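Local coordinates for envelope polyprotein (Puumala orthohantavirus, PDB 5FXU), which forms the membrane-distal head of the hantaviral envelope glycoprotein Gn and probably shields its fusion partner Gc on the antigenic virion surface, at residues T214-T219 with R257-P262; C193-K198 with M206-S211; N224-Y229 with K339-T344; L241-L246 with A252-R257; D294-V299 with G311-K316. One frame throughout, in Å; residues are numbered along the deposited sequence.

Contact 1 (T214-T219 with R257-P262); sequences TLVQKT and RMAFAP. With NAG (2-acetamido-2-deoxy-beta-D-glucopyranose), chain D.
Both V216 and L215 reach A259 through their first torsions. In V216, chi1 of 171° sets CG1 anti to the backbone N and CG2 beside that N. CG2 is the branch that meets CB of A259, at 3.7 Å. In L215, CG also stands anti to the backbone N, chi1 -174°. Chi2 of 59° turns CD1 aside and leaves CD2 running straight on, so that L215 CD2 lies 4.1 Å from A259 CB. One methyl thus meets two branched side chains.

The contact joins the end of helix 208-216 to the end of helix 249-260. The second helix is closed by a backbone bond from A261 N to R257 O of 2.8 Å, and A261 is the first residue to leave helical geometry. Its carbonyl then accepts a hydrogen bond from NE1 of W345, so strand 340-354 holds this end.

Beyond V216 the chain runs into a loop beside a glycan. NZ of K218 lies 3.3 Å from C8 of the acetamidoglucose, a carbon and not a polar partner. NZ also makes a weak hydrogen bond to S334 O. K218 is poorly ordered, so its exact place is uncertain.

No hydrogen bond joins the two segments, and they bury just 123 Å² together. With methyls on both sides and no polar pair, the contact rests on van der Waals packing.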
# COMPACT_ATOMS: atom_id res chain seq x y z
N THR A 214 -4.33 -15.80 13.50
CA THR A 214 -4.60 -15.77 14.97
C THR A 214 -5.73 -14.80 15.32
O THR A 214 -6.57 -15.08 16.16
CB THR A 214 -3.40 -15.43 15.86
OG1 THR A 214 -2.97 -14.08 15.62
CG2 THR A 214 -2.26 -16.43 15.66
N LEU A 215 -5.76 -13.66 14.65
CA LEU A 215 -6.78 -12.66 14.93
C LEU A 215 -8.19 -13.04 14.46
O LEU A 215 -9.17 -12.73 15.13
CB LEU A 215 -6.33 -11.33 14.31
CG LEU A 215 -7.16 -10.07 14.58
CD1 LEU A 215 -7.26 -9.75 16.06
CD2 LEU A 215 -6.51 -8.92 13.82
N VAL A 216 -8.30 -13.70 13.31
CA VAL A 216 -9.61 -13.99 12.66
C VAL A 216 -9.93 -15.47 12.33
O VAL A 216 -10.88 -15.74 11.58
CB VAL A 216 -9.79 -13.04 11.41
CG1 VAL A 216 -11.00 -13.38 10.52
CG2 VAL A 216 -9.94 -11.60 11.88
N GLN A 217 -9.24 -16.45 12.93
CA GLN A 217 -9.53 -17.85 12.58
C GLN A 217 -9.97 -18.72 13.72
O GLN A 217 -9.62 -18.52 14.87
CB GLN A 217 -8.36 -18.55 11.88
CG GLN A 217 -8.31 -18.31 10.39
CD GLN A 217 -7.37 -19.25 9.68
OE1 GLN A 217 -6.40 -19.75 10.27
NE2 GLN A 217 -7.63 -19.47 8.40
N LYS A 218 -10.71 -19.74 13.32
CA LYS A 218 -11.23 -20.76 14.23
C LYS A 218 -10.11 -21.81 14.36
O LYS A 218 -9.49 -21.97 15.42
CB LYS A 218 -12.57 -21.38 13.74
CG LYS A 218 -13.30 -20.60 12.65
CD LYS A 218 -12.81 -20.93 11.24
CE LYS A 218 -13.00 -19.75 10.30
NZ LYS A 218 -12.79 -20.09 8.87
N THR A 219 -9.81 -22.45 13.23
CA THR A 219 -8.94 -23.63 13.15
C THR A 219 -7.57 -23.33 12.50
O THR A 219 -7.30 -22.20 12.07
CB THR A 219 -9.68 -24.76 12.39
OG1 THR A 219 -10.02 -24.31 11.07
CG2 THR A 219 -10.96 -25.17 13.14
N ARG A 257 -8.34 -3.45 11.45
CA ARG A 257 -8.97 -2.82 10.29
C ARG A 257 -8.56 -3.53 8.98
O ARG A 257 -9.39 -3.69 8.10
CB ARG A 257 -8.71 -1.33 10.22
CG ARG A 257 -9.15 -0.54 11.44
CD ARG A 257 -10.45 0.23 11.31
NE ARG A 257 -11.09 0.82 12.52
CZ ARG A 257 -10.78 0.65 13.83
NH1 ARG A 257 -9.72 -0.06 14.30
NH2 ARG A 257 -11.57 1.25 14.74
N MET A 258 -7.31 -3.99 8.88
CA MET A 258 -6.91 -4.81 7.73
C MET A 258 -7.70 -6.10 7.66
O MET A 258 -8.11 -6.50 6.59
CB MET A 258 -5.41 -5.14 7.75
CG MET A 258 -4.51 -4.00 7.30
SD MET A 258 -2.75 -4.38 7.50
CE MET A 258 -2.00 -2.93 6.78
N ALA A 259 -7.88 -6.75 8.80
CA ALA A 259 -8.59 -8.02 8.85
C ALA A 259 -10.05 -7.89 8.43
O ALA A 259 -10.55 -8.75 7.75
CB ALA A 259 -8.46 -8.65 10.22
N PHE A 260 -10.69 -6.77 8.75
CA PHE A 260 -12.09 -6.55 8.35
C PHE A 260 -12.24 -5.88 6.95
O PHE A 260 -13.21 -6.14 6.26
CB PHE A 260 -12.85 -5.86 9.48
CG PHE A 260 -13.11 -6.79 10.65
CD1 PHE A 260 -14.11 -7.79 10.57
CD2 PHE A 260 -12.31 -6.73 11.81
CE1 PHE A 260 -14.34 -8.66 11.65
CE2 PHE A 260 -12.53 -7.60 12.89
CZ PHE A 260 -13.54 -8.57 12.80
N ALA A 261 -11.24 -5.10 6.52
CA ALA A 261 -11.24 -4.49 5.19
C ALA A 261 -9.89 -4.78 4.51
O ALA A 261 -9.03 -3.89 4.41
CB ALA A 261 -11.49 -2.99 5.30
N PRO A 262 -9.72 -6.02 4.02
CA PRO A 262 -8.46 -6.42 3.45
C PRO A 262 -8.05 -5.73 2.15
O PRO A 262 -6.88 -5.79 1.83
CB PRO A 262 -8.65 -7.91 3.22
CG PRO A 262 -10.12 -8.13 3.19
CD PRO A 262 -10.62 -7.17 4.20
C1 NAG D . -18.46 -18.46 6.02
C2 NAG D . -18.84 -19.34 7.21
C3 NAG D . -20.20 -20.03 7.00
C4 NAG D . -21.27 -18.99 6.66
C5 NAG D . -20.83 -18.16 5.45
C6 NAG D . -21.83 -17.04 5.13
C7 NAG D . -16.78 -20.18 8.29
C8 NAG D . -15.81 -21.33 8.35
N2 NAG D . -17.79 -20.33 7.42
O3 NAG D . -20.61 -20.75 8.17
O4 NAG D . -22.52 -19.67 6.41
O5 NAG D . -19.54 -17.57 5.68
O6 NAG D . -21.48 -15.82 5.79
O7 NAG D . -16.64 -19.19 8.99

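Contact 2 (C193-K198 with M206-S211); sequences CFLIAK and MKLEKS
The end methyl CE of M206 and the side chain of K198 both rest against the flat ring of Y229, on its CD1 and CE1 side. Across the contact, M206 CE comes to 3.6 Å from K198 O. The same CE lies 3.8 Å from CG of K198, so it sits against both the carbonyl and the start of the lysine chain. M206 gets there by bending twice, at chi2 (-58°) and chi3 (-61°), which folds CE back toward K198, just past the strand end.

The contact joins strand 185-197 to the beginning of helix 208-216. K207 is the N-cap residue and the centre of an inverse gamma turn, so the chain turns sharply just before the helix starts. L208, in the first turn, points back at the strand.

L195 and L208 meet by their methyls, CD1 of L195 to CD2 of L208 at 3.9 Å. L343 packs on L195 and L341 on L208, both from strand 340-354. On the strand, C193 is disulfide-bonded to C232.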
# COMPACT_ATOMS: atom_id res chain seq x y z
N CYS A 193 0.04 2.10 4.27
CA CYS A 193 0.96 1.01 4.55
C CYS A 193 1.47 0.34 3.28
O CYS A 193 0.73 0.18 2.33
CB CYS A 193 0.25 -0.08 5.36
SG CYS A 193 -0.41 0.45 6.93
N PHE A 194 2.74 -0.07 3.32
CA PHE A 194 3.43 -0.69 2.19
C PHE A 194 3.95 -2.03 2.63
O PHE A 194 4.52 -2.16 3.70
CB PHE A 194 4.55 0.23 1.68
CG PHE A 194 4.05 1.61 1.37
CD1 PHE A 194 3.85 2.54 2.41
CD2 PHE A 194 3.66 1.95 0.10
CE1 PHE A 194 3.30 3.79 2.15
CE2 PHE A 194 3.13 3.21 -0.18
CZ PHE A 194 2.93 4.13 0.84
N LEU A 195 3.69 -3.04 1.81
CA LEU A 195 4.13 -4.39 2.09
C LEU A 195 5.60 -4.57 1.76
O LEU A 195 6.02 -4.33 0.62
CB LEU A 195 3.31 -5.38 1.25
CG LEU A 195 3.64 -6.85 1.51
CD1 LEU A 195 3.20 -7.26 2.88
CD2 LEU A 195 2.91 -7.70 0.51
N ILE A 196 6.36 -5.07 2.72
CA ILE A 196 7.80 -5.26 2.57
C ILE A 196 8.11 -6.75 2.70
O ILE A 196 7.74 -7.37 3.71
CB ILE A 196 8.56 -4.52 3.68
CG1 ILE A 196 8.13 -3.04 3.82
CG2 ILE A 196 10.07 -4.65 3.50
CD1 ILE A 196 8.27 -2.21 2.58
N ALA A 197 8.78 -7.34 1.71
CA ALA A 197 9.26 -8.71 1.80
C ALA A 197 10.57 -8.79 2.57
O ALA A 197 11.55 -8.12 2.23
CB ALA A 197 9.47 -9.27 0.42
N LYS A 198 10.58 -9.61 3.61
CA LYS A 198 11.72 -9.76 4.49
C LYS A 198 11.72 -11.15 5.14
O LYS A 198 10.86 -11.47 5.96
CB LYS A 198 11.72 -8.65 5.54
CG LYS A 198 12.87 -8.68 6.55
CD LYS A 198 14.21 -8.47 5.86
CE LYS A 198 15.39 -8.42 6.83
NZ LYS A 198 15.75 -9.68 7.55
N MET A 206 8.44 -13.55 11.18
CA MET A 206 8.08 -12.76 9.99
C MET A 206 6.90 -13.33 9.21
O MET A 206 6.57 -12.78 8.16
CB MET A 206 9.26 -12.66 9.04
CG MET A 206 10.56 -12.15 9.64
SD MET A 206 10.45 -10.53 10.40
CE MET A 206 10.00 -9.62 8.92
N LYS A 207 6.26 -14.39 9.72
CA LYS A 207 5.10 -15.01 9.04
C LYS A 207 3.84 -14.13 9.23
O LYS A 207 2.96 -14.39 10.07
CB LYS A 207 4.90 -16.50 9.41
CG LYS A 207 5.51 -17.59 8.49
CD LYS A 207 6.99 -17.81 8.67
CE LYS A 207 7.41 -19.28 8.48
NZ LYS A 207 7.45 -19.65 7.05
N LEU A 208 3.76 -13.08 8.42
CA LEU A 208 2.72 -12.06 8.53
C LEU A 208 1.29 -12.61 8.47
O LEU A 208 0.44 -12.20 9.27
CB LEU A 208 2.94 -10.98 7.48
CG LEU A 208 1.96 -9.81 7.41
CD1 LEU A 208 1.93 -9.07 8.74
CD2 LEU A 208 2.37 -8.88 6.28
N GLU A 209 1.02 -13.55 7.56
CA GLU A 209 -0.34 -14.06 7.42
C GLU A 209 -0.77 -14.89 8.63
O GLU A 209 -1.96 -14.94 8.95
CB GLU A 209 -0.50 -14.87 6.12
CG GLU A 209 -1.93 -15.29 5.79
CD GLU A 209 -2.95 -14.14 5.79
OE1 GLU A 209 -2.62 -13.01 5.38
OE2 GLU A 209 -4.11 -14.39 6.16
N LYS A 210 0.20 -15.51 9.32
CA LYS A 210 -0.10 -16.18 10.60
C LYS A 210 -0.64 -15.20 11.64
O LYS A 210 -1.56 -15.56 12.40
CB LYS A 210 1.10 -16.93 11.16
CG LYS A 210 1.51 -18.16 10.33
CD LYS A 210 2.44 -19.08 11.11
CE LYS A 210 2.74 -20.42 10.37
NZ LYS A 210 1.68 -21.14 9.58
N SER A 211 -0.12 -13.98 11.66
CA SER A 211 -0.64 -12.96 12.56
C SER A 211 -2.09 -12.66 12.27
O SER A 211 -2.91 -12.61 13.19
CB SER A 211 0.17 -11.67 12.51
OG SER A 211 1.56 -11.92 12.65

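Contact 3 (N224-Y229 with K339-T344); sequences NGFQGY and KTLPLT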
# COMPACT_ATOMS: atom_id res chain seq x y z
N ASN A 224 0.76 -21.04 5.19
CA ASN A 224 0.89 -19.61 4.89
C ASN A 224 2.23 -19.00 5.33
O ASN A 224 2.40 -18.33 6.36
CB ASN A 224 -0.36 -18.87 5.34
CG ASN A 224 -1.58 -19.24 4.46
OD1 ASN A 224 -1.52 -19.06 3.26
ND2 ASN A 224 -2.66 -19.77 5.05
N GLY A 225 3.19 -19.25 4.45
CA GLY A 225 4.58 -19.02 4.69
C GLY A 225 5.18 -17.68 4.28
O GLY A 225 6.35 -17.48 4.53
N PHE A 226 4.43 -16.77 3.65
CA PHE A 226 4.99 -15.46 3.29
C PHE A 226 5.70 -14.76 4.47
O PHE A 226 5.22 -14.76 5.59
CB PHE A 226 3.95 -14.54 2.69
CG PHE A 226 4.49 -13.15 2.45
CD1 PHE A 226 5.32 -12.88 1.38
CD2 PHE A 226 4.22 -12.12 3.35
CE1 PHE A 226 5.86 -11.61 1.19
CE2 PHE A 226 4.74 -10.86 3.15
CZ PHE A 226 5.56 -10.61 2.07
N GLN A 227 6.89 -14.22 4.21
CA GLN A 227 7.68 -13.54 5.22
C GLN A 227 7.84 -12.08 4.87
O GLN A 227 8.37 -11.73 3.81
CB GLN A 227 9.03 -14.22 5.45
CG GLN A 227 8.92 -15.45 6.35
CD GLN A 227 10.25 -16.06 6.74
OE1 GLN A 227 10.98 -15.52 7.57
NE2 GLN A 227 10.57 -17.20 6.15
N GLY A 228 7.34 -11.23 5.76
CA GLY A 228 7.39 -9.81 5.54
C GLY A 228 6.60 -9.04 6.56
O GLY A 228 6.24 -9.57 7.61
N TYR A 229 6.35 -7.78 6.27
CA TYR A 229 5.71 -6.90 7.23
C TYR A 229 5.20 -5.69 6.53
O TYR A 229 5.50 -5.50 5.36
CB TYR A 229 6.70 -6.48 8.31
CG TYR A 229 7.91 -5.73 7.86
CD1 TYR A 229 9.07 -6.39 7.47
CD2 TYR A 229 7.94 -4.34 7.89
CE1 TYR A 229 10.21 -5.68 7.06
CE2 TYR A 229 9.07 -3.62 7.50
CZ TYR A 229 10.19 -4.31 7.09
OH TYR A 229 11.28 -3.59 6.71
N LYS A 339 -4.97 -17.34 -1.15
CA LYS A 339 -5.20 -15.97 -0.71
C LYS A 339 -3.96 -15.10 -0.85
O LYS A 339 -2.86 -15.59 -1.14
CB LYS A 339 -5.76 -15.95 0.71
CG LYS A 339 -4.79 -16.35 1.81
CD LYS A 339 -5.46 -16.26 3.17
CE LYS A 339 -4.72 -17.09 4.20
NZ LYS A 339 -5.35 -16.94 5.53
N THR A 340 -4.17 -13.80 -0.67
CA THR A 340 -3.14 -12.81 -0.92
C THR A 340 -3.14 -11.72 0.12
O THR A 340 -4.12 -11.56 0.85
CB THR A 340 -3.36 -12.11 -2.27
OG1 THR A 340 -4.60 -11.39 -2.24
CG2 THR A 340 -3.39 -13.11 -3.41
N LEU A 341 -2.03 -10.97 0.13
CA LEU A 341 -1.89 -9.71 0.87
C LEU A 341 -1.67 -8.60 -0.13
O LEU A 341 -0.93 -8.76 -1.10
CB LEU A 341 -0.68 -9.75 1.81
CG LEU A 341 -0.85 -10.61 3.07
CD1 LEU A 341 0.50 -10.92 3.67
CD2 LEU A 341 -1.72 -9.91 4.09
N PRO A 342 -2.31 -7.44 0.10
CA PRO A 342 -2.14 -6.36 -0.85
C PRO A 342 -0.79 -5.65 -0.68
O PRO A 342 -0.26 -5.58 0.44
CB PRO A 342 -3.30 -5.44 -0.52
CG PRO A 342 -3.55 -5.66 0.95
CD PRO A 342 -3.28 -7.12 1.16
N LEU A 343 -0.27 -5.10 -1.78
CA LEU A 343 1.00 -4.38 -1.78
C LEU A 343 0.95 -3.06 -1.02
O LEU A 343 1.91 -2.70 -0.35
CB LEU A 343 1.50 -4.11 -3.21
CG LEU A 343 1.96 -5.29 -4.04
CD1 LEU A 343 3.00 -4.78 -5.04
CD2 LEU A 343 2.53 -6.45 -3.24
N THR A 344 -0.16 -2.35 -1.17
CA THR A 344 -0.44 -1.15 -0.40
C THR A 344 -1.82 -1.26 0.22
O THR A 344 -2.65 -2.02 -0.26
CB THR A 344 -0.40 0.13 -1.25
OG1 THR A 344 -1.55 0.17 -2.12
CG2 THR A 344 0.90 0.19 -2.06
O HOH W 1 -3.06 -19.34 0.84
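F226 and L341 make the close apolar part of this contact. CD1 of L341 comes obliquely to the F226 ring and lies 3.9 Å from its CD2. Chi1 of 174° puts the F226 ring anti to the backbone N, which swings it toward strand 340-354. L195 and V312 also touch the ring, and F212 of helix 208-216 packs on L341.

The other part is polar and looser. It is still buried but holds a water, and N224 is poorly ordered. N224 and the chain of K339 cross at about a right angle, with N224 ND2 3.5 Å from K339 CE. The water donates to N224 OD1 at 2.9 Å and accepts a weak bond of 3.4 Å from K339 N.

The contact lies where the loop leading into strand 228-234 passes over the start of strand 340-354, in the beta-rich Gn head. Backbone pairing does not link the two segments.

K339 is extended beyond CG. Its NZ forms salt bridges to E209 and E213 and a hydrogen bond to V335 O, while OD1 of N224 bonds to OG1 of T314. The two carboxylates probably favour the charged form of the lysine.

Contact 4 (L241-L246 with A252-R257); sequences LYIPTL and AEVLSR
I243 of strand 237-243 fits against V254 and L255 of helix 249-260. The motif is a strand followed by a short turn and a helix, with the helix packing on the strand. The two short axes pass 9.3 Å apart with a crossing angle of -50°.

I243 is the main bump. Its two branches part over the helix. CG2 presses on L255, with I243 CG2 to L255 CG 3.5 Å. CD1 goes to the neighbouring residue, with I243 CD1 to V254 CB 3.9 Å. Chi1 of -52° makes this split possible: CG2 stands anti to the backbone N, while CG1 sits beside that N and carries CD1 to V254. The side chains of I243 and L255 lie alongside, pointing opposite ways.

L255 in turn fills the corner made by I243 and P244. P244 follows a cis peptide bond, and its ring also touches L208 and S211 of helix 208-216. F212 of that helix packs on L255. L241 adds a looser touch, with its CD2 4.4 Å from V254 CG2.

S251 OG of helix 249-260 accepts from T245 N, tying the turn to the helix start. T245 OG1 donates to Y242 O at 2.6 Å, approaching from above the carbonyl plane, 38° out of it.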
# COMPACT_ATOMS: atom_id res chain seq x y z
N LEU A 241 5.61 3.24 11.28
CA LEU A 241 4.99 2.28 12.19
C LEU A 241 5.12 0.89 11.55
O LEU A 241 4.69 0.69 10.42
CB LEU A 241 3.54 2.67 12.37
CG LEU A 241 2.61 1.66 13.01
CD1 LEU A 241 3.03 1.37 14.45
CD2 LEU A 241 1.19 2.21 12.95
N TYR A 242 5.78 -0.02 12.25
CA TYR A 242 6.01 -1.38 11.82
C TYR A 242 4.80 -2.24 12.22
O TYR A 242 4.37 -2.22 13.37
CB TYR A 242 7.29 -1.88 12.49
CG TYR A 242 7.75 -3.27 12.09
CD1 TYR A 242 7.16 -4.43 12.63
CD2 TYR A 242 8.83 -3.45 11.19
CE1 TYR A 242 7.60 -5.71 12.26
CE2 TYR A 242 9.28 -4.72 10.84
CZ TYR A 242 8.67 -5.83 11.39
OH TYR A 242 9.12 -7.07 11.03
N ILE A 243 4.27 -3.01 11.27
CA ILE A 243 3.14 -3.92 11.53
C ILE A 243 3.62 -5.34 11.23
O ILE A 243 4.02 -5.60 10.11
CB ILE A 243 1.93 -3.63 10.61
CG1 ILE A 243 1.51 -2.15 10.65
CG2 ILE A 243 0.77 -4.57 10.92
CD1 ILE A 243 0.93 -1.69 11.96
N PRO A 244 3.59 -6.26 12.20
CA PRO A 244 3.08 -6.02 13.58
C PRO A 244 4.11 -5.66 14.62
O PRO A 244 5.19 -6.22 14.61
CB PRO A 244 2.41 -7.34 13.94
CG PRO A 244 3.11 -8.35 13.13
CD PRO A 244 3.83 -7.70 11.98
N THR A 245 3.80 -4.68 15.44
CA THR A 245 4.52 -4.42 16.67
C THR A 245 3.55 -4.87 17.78
O THR A 245 2.52 -4.24 18.01
CB THR A 245 4.90 -2.94 16.76
OG1 THR A 245 5.65 -2.56 15.60
CG2 THR A 245 5.77 -2.68 18.02
N LEU A 246 3.87 -5.97 18.45
CA LEU A 246 2.85 -6.72 19.22
C LEU A 246 2.18 -5.98 20.37
O LEU A 246 0.97 -6.15 20.59
CB LEU A 246 3.44 -8.00 19.79
CG LEU A 246 3.81 -9.15 18.89
CD1 LEU A 246 2.80 -9.28 17.77
CD2 LEU A 246 5.23 -9.08 18.36
N ALA A 252 -2.08 -2.88 16.58
CA ALA A 252 -3.26 -3.71 16.81
C ALA A 252 -4.46 -3.16 16.06
O ALA A 252 -5.23 -3.90 15.49
CB ALA A 252 -3.58 -3.86 18.31
N GLU A 253 -4.62 -1.86 16.09
CA GLU A 253 -5.70 -1.22 15.38
C GLU A 253 -5.62 -1.35 13.88
O GLU A 253 -6.66 -1.56 13.22
CB GLU A 253 -5.81 0.24 15.79
CG GLU A 253 -6.50 0.38 17.12
CD GLU A 253 -6.73 1.80 17.51
OE1 GLU A 253 -6.14 2.74 16.91
OE2 GLU A 253 -7.52 1.95 18.47
N VAL A 254 -4.41 -1.23 13.33
CA VAL A 254 -4.24 -1.33 11.90
C VAL A 254 -4.51 -2.76 11.45
O VAL A 254 -5.18 -2.98 10.44
CB VAL A 254 -2.84 -0.89 11.45
CG1 VAL A 254 -2.61 -1.22 9.99
CG2 VAL A 254 -2.65 0.61 11.67
N LEU A 255 -3.99 -3.72 12.20
CA LEU A 255 -4.21 -5.11 11.85
C LEU A 255 -5.67 -5.48 11.88
O LEU A 255 -6.10 -6.22 11.00
CB LEU A 255 -3.45 -6.06 12.76
CG LEU A 255 -1.99 -6.25 12.38
CD1 LEU A 255 -1.26 -6.79 13.59
CD2 LEU A 255 -1.83 -7.20 11.20
N SER A 256 -6.41 -5.03 12.89
CA SER A 256 -7.83 -5.33 12.96
C SER A 256 -8.61 -4.71 11.78
O SER A 256 -9.36 -5.42 11.12
CB SER A 256 -8.42 -5.03 14.34
OG SER A 256 -8.19 -3.71 14.66
N ARG A 257 -8.34 -3.45 11.45
CA ARG A 257 -8.97 -2.82 10.29
C ARG A 257 -8.56 -3.53 8.98
O ARG A 257 -9.39 -3.69 8.10
CB ARG A 257 -8.71 -1.33 10.22
CG ARG A 257 -9.15 -0.54 11.44
CD ARG A 257 -10.45 0.23 11.31
NE ARG A 257 -11.09 0.82 12.52
CZ ARG A 257 -10.78 0.65 13.83
NH1 ARG A 257 -9.72 -0.06 14.30
NH2 ARG A 257 -11.57 1.25 14.74

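Contact 5 (D294-V299 with G311-K316); sequences DTIQGV and GVLTAK
T295 OG1 hydrogen-bonds to A287 O, and the same hydroxyl lies 4.2 Å from CD1 of L313. So the threonine turns its polar atom to the loop carbonyl of A287, just past strand 278-285, while still touching the leucine. Its backbone O also faces L313, with T295 O to L313 CD2 3.8 Å.

L313 does most of the touching from its side. Chi1 of -68° sets its CG anti to the carbonyl carbon. CD2 then sits against I296, at 4.0 Å from I296 CG1. L313 meets I296 nearly broadside. I296 is extended, with both chi angles near 180°, and its CB and CD1 lie about as near to L313 CD2 as CG1 does. One methyl therefore rests along the length of I296.

The contact joins two beta layers. Strand 296-302 belongs to a three-stranded antiparallel sheet with 278-285 and 327-329. Strand 310-313 pairs with 321-323 and 340-354. At the start of strand 296-302, a classic beta bulge places T295 and I296 opposite the single residue G285. I322 of strand 321-323 packs on both I296 and L313.

Across the contact there is no hydrogen bond. The segments meet through the methyls of L313 against aliphatic carbon and the oxygens of T295, while the hydroxyl proton of T295 is spent on A287.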
# COMPACT_ATOMS: atom_id res chain seq x y z
N ASP A 294 -4.07 -24.59 -9.86
CA ASP A 294 -4.43 -23.26 -9.40
C ASP A 294 -3.92 -22.94 -8.01
O ASP A 294 -4.01 -23.77 -7.13
CB ASP A 294 -5.94 -23.08 -9.41
CG ASP A 294 -6.51 -23.00 -10.81
OD1 ASP A 294 -5.76 -22.74 -11.79
OD2 ASP A 294 -7.74 -23.17 -10.91
N THR A 295 -3.36 -21.75 -7.86
CA THR A 295 -2.77 -21.28 -6.60
C THR A 295 -3.37 -19.98 -6.11
O THR A 295 -2.99 -19.49 -5.06
CB THR A 295 -1.25 -21.09 -6.78
OG1 THR A 295 -1.01 -20.18 -7.86
CG2 THR A 295 -0.58 -22.43 -7.08
N ILE A 296 -4.34 -19.45 -6.84
CA ILE A 296 -4.96 -18.17 -6.50
C ILE A 296 -6.43 -18.16 -6.91
O ILE A 296 -6.80 -18.81 -7.87
CB ILE A 296 -4.18 -16.99 -7.16
CG1 ILE A 296 -4.55 -15.66 -6.49
CG2 ILE A 296 -4.38 -16.97 -8.68
CD1 ILE A 296 -3.82 -14.48 -7.06
N GLN A 297 -7.25 -17.45 -6.14
CA GLN A 297 -8.64 -17.22 -6.51
C GLN A 297 -9.03 -15.77 -6.26
O GLN A 297 -8.31 -15.00 -5.63
CB GLN A 297 -9.58 -18.15 -5.73
CG GLN A 297 -9.67 -17.81 -4.26
CD GLN A 297 -10.41 -18.85 -3.42
OE1 GLN A 297 -10.46 -20.02 -3.78
NE2 GLN A 297 -10.94 -18.43 -2.28
N GLY A 298 -10.21 -15.43 -6.75
CA GLY A 298 -10.70 -14.09 -6.59
C GLY A 298 -12.06 -13.95 -7.22
O GLY A 298 -12.67 -14.93 -7.59
N VAL A 299 -12.50 -12.70 -7.36
CA VAL A 299 -13.78 -12.37 -7.95
C VAL A 299 -13.58 -11.45 -9.13
O VAL A 299 -13.03 -10.35 -9.00
CB VAL A 299 -14.67 -11.70 -6.90
CG1 VAL A 299 -15.98 -11.23 -7.51
CG2 VAL A 299 -14.95 -12.69 -5.78
N GLY A 311 -0.83 -7.65 -5.33
CA GLY A 311 -0.59 -8.31 -4.06
C GLY A 311 0.45 -9.41 -4.17
O GLY A 311 1.10 -9.56 -5.20
N VAL A 312 0.58 -10.17 -3.09
CA VAL A 312 1.49 -11.31 -3.01
C VAL A 312 0.70 -12.51 -2.50
O VAL A 312 -0.17 -12.36 -1.66
CB VAL A 312 2.63 -11.01 -2.01
CG1 VAL A 312 3.67 -12.09 -1.98
CG2 VAL A 312 3.32 -9.72 -2.38
N LEU A 313 1.02 -13.69 -3.00
CA LEU A 313 0.51 -14.93 -2.43
C LEU A 313 0.99 -15.09 -1.00
O LEU A 313 2.17 -14.91 -0.73
CB LEU A 313 1.00 -16.13 -3.22
CG LEU A 313 0.48 -16.31 -4.64
CD1 LEU A 313 1.01 -17.61 -5.15
CD2 LEU A 313 -1.03 -16.30 -4.74
N THR A 314 0.08 -15.48 -0.10
CA THR A 314 0.47 -15.72 1.29
C THR A 314 1.18 -17.05 1.47
O THR A 314 1.91 -17.23 2.42
CB THR A 314 -0.73 -15.67 2.23
OG1 THR A 314 -1.65 -16.71 1.88
CG2 THR A 314 -1.44 -14.33 2.18
N ALA A 315 0.98 -17.97 0.52
CA ALA A 315 1.47 -19.34 0.64
C ALA A 315 2.98 -19.49 0.50
O ALA A 315 3.55 -20.43 1.06
CB ALA A 315 0.77 -20.27 -0.36
N LYS A 316 3.63 -18.63 -0.28
CA LYS A 316 5.07 -18.81 -0.54
C LYS A 316 5.94 -17.87 0.26
O LYS A 316 5.77 -16.65 0.19
CB LYS A 316 5.37 -18.67 -2.04
CG LYS A 316 4.67 -19.69 -2.94
CD LYS A 316 5.02 -21.11 -2.57
CE LYS A 316 4.45 -22.08 -3.58
NZ LYS A 316 4.83 -23.48 -3.22

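In the fold
Contact 1 lies at the surface, contact 2 is partly buried, and contacts 3, 4 and 5 are buried. Contacts 1 and 2 both use helix 208-216, at its end and its start. Contacts 1 and 4 both use helix 249-260 and share R257. Contacts 2 and 3 lie closest, with centres about 5 Å apart. They meet through backbone pairing of strand 185-197 with strands 228-234 and 340-354. Contact 5 adjoins contact 3 through neighbouring strands 310-313 and 340-354. Contacts 4 and 5 do not touch. Contacts 1 and 4 join by aliphatic groups alone. Contact 3 differs in having a bridging water and a buried lysine.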